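PDB 3I8B: xylulose kinase from Bifidobacterium adolescentis ATCC 15703, which probably catalyses the ATP-dependent phosphorylation of D-xylulose to D-xylulose 5-phosphate, as a member of the FGGY family of carbohydrate kinases. Local coordinates for residues 275-278 against 279-282. Sequence-based numbering, arbitrary orientation.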
loop_
_atom_site.group_PDB
_atom_site.type_symbol
_atom_site.label_atom_id
_atom_site.label_comp_id
_atom_site.label_asym_id
_atom_site.label_seq_id
_atom_site.Cartn_x
_atom_site.Cartn_y
_atom_site.Cartn_z
ATOM N N ASN A 275 -3.146 2.093 0.158
ATOM C CA ASN A 275 -2.267 3.232 -0.105
ATOM C C ASN A 275 -2.798 4.197 -1.173
ATOM O O ASN A 275 -2.822 5.412 -0.955
ATOM C CB ASN A 275 -0.864 2.759 -0.457
ATOM C CG ASN A 275 -0.141 2.171 0.735
ATOM O OD1 ASN A 275 0.288 1.014 0.714
ATOM N ND2 ASN A 275 -0.036 2.957 1.802
ATOM N N ALA A 276 -3.203 3.663 -2.324
ATOM C CA ALA A 276 -3.763 4.482 -3.399
ATOM C C ALA A 276 -5.132 5.089 -3.063
ATOM O O ALA A 276 -5.482 6.184 -3.528
ATOM C CB ALA A 276 -3.863 3.678 -4.693
HETATM N N MSE A 277 -5.929 4.365 -2.292
HETATM C CA MSE A 277 -7.242 4.881 -1.956
HETATM C C MSE A 277 -7.054 6.078 -1.017
HETATM O O MSE A 277 -7.670 7.124 -1.221
HETATM C CB MSE A 277 -8.136 3.790 -1.345
HETATM C CG MSE A 277 -8.554 2.702 -2.340
HETATM SE SE MSE A 277 -10.324 3.006 -3.240
HETATM C CE MSE A 277 -9.794 4.482 -4.428
ATOM N N ALA A 278 -6.168 5.935 -0.025
ATOM C CA ALA A 278 -5.898 7.031 0.910
ATOM C C ALA A 278 -5.434 8.254 0.138
ATOM O O ALA A 278 -5.829 9.372 0.448
ATOM C CB ALA A 278 -4.840 6.631 1.945
ATOM N N SER A 279 -4.578 8.032 -0.861
ATOM C CA SER A 279 -4.047 9.126 -1.670
ATOM C C SER A 279 -5.164 9.881 -2.406
ATOM O O SER A 279 -5.165 11.112 -2.462
ATOM C CB SER A 279 -2.992 8.616 -2.647
ATOM O OG SER A 279 -1.974 7.907 -1.943
ATOM N N LEU A 280 -6.100 9.130 -2.976
ATOM C CA LEU A 280 -7.278 9.726 -3.590
ATOM C C LEU A 280 -8.056 10.534 -2.535
ATOM O O LEU A 280 -8.418 11.667 -2.773
ATOM C CB LEU A 280 -8.161 8.651 -4.219
ATOM C CG LEU A 280 -9.291 9.126 -5.138
ATOM C CD1 LEU A 280 -8.756 9.810 -6.393
ATOM C CD2 LEU A 280 -10.198 7.965 -5.493
ATOM N N GLY A 281 -8.278 9.943 -1.365
ATOM C CA GLY A 281 -9.022 10.599 -0.305
ATOM C C GLY A 281 -8.355 11.866 0.191
ATOM O O GLY A 281 -9.026 12.799 0.659
ATOM N N LEU A 282 -7.028 11.895 0.089
ATOM C CA LEU A 282 -6.250 13.036 0.535
ATOM C C LEU A 282 -6.219 14.085 -0.550
ATOM O O LEU A 282 -5.651 15.157 -0.369
ATOM C CB LEU A 282 -4.822 12.605 0.877
ATOM C CG LEU A 282 -4.634 11.914 2.227
ATOM C CD1 LEU A 282 -3.271 11.210 2.285
ATOM C CD2 LEU A 282 -4.764 12.900 3.389
#
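Asn275 and Ser279 form the first of four i to i+4 backbone hydrogen bonds that join 275-278 to 279-282 in the short α-helix 274-281, a worked example of a helical serine whose hydroxyl bonds the carbonyl oxygen four residues back. The helix directly follows strand 267-273, an outermost strand of the five-stranded mixed sheet in the N-terminal FGGY region. The bonds run from Ser279 N to Asn275 O, Leu280 N to Ala276 O, Gly281 N to Met277 O at 2.9 Å, and Leu282 N to Ala278 O at 2.8 Å; the last is the most bent, 134° at the hydrogen, where the chain leaves the helix at Leu282. At the Asn275 carbonyl one oxygen takes two donors. Ser279 OG gives its proton to Asn275 O at 2.8 Å, while Ser279 N reaches the same oxygen at 3.2 Å from the opposite face of the carbonyl plane. OG gets there because it stands beside its own backbone N (chi1 -55°), turned back toward the preceding turn. An alanine here would keep the backbone bond but is likely to leave Asn275 O without its shorter second donor. Asn275 itself sits beside Asp274, the predicted proton acceptor, and its OD1 takes a weak hydrogen bond from Gln74, predicted to bind substrate. On another side of the helix, facing Gln468 of helix 460-474, Met277, a selenomethionine, and Leu280 lie alongside each other; bends at chi2 and chi3 carry Met277 CE to 3.7 Å from Leu280 CD2.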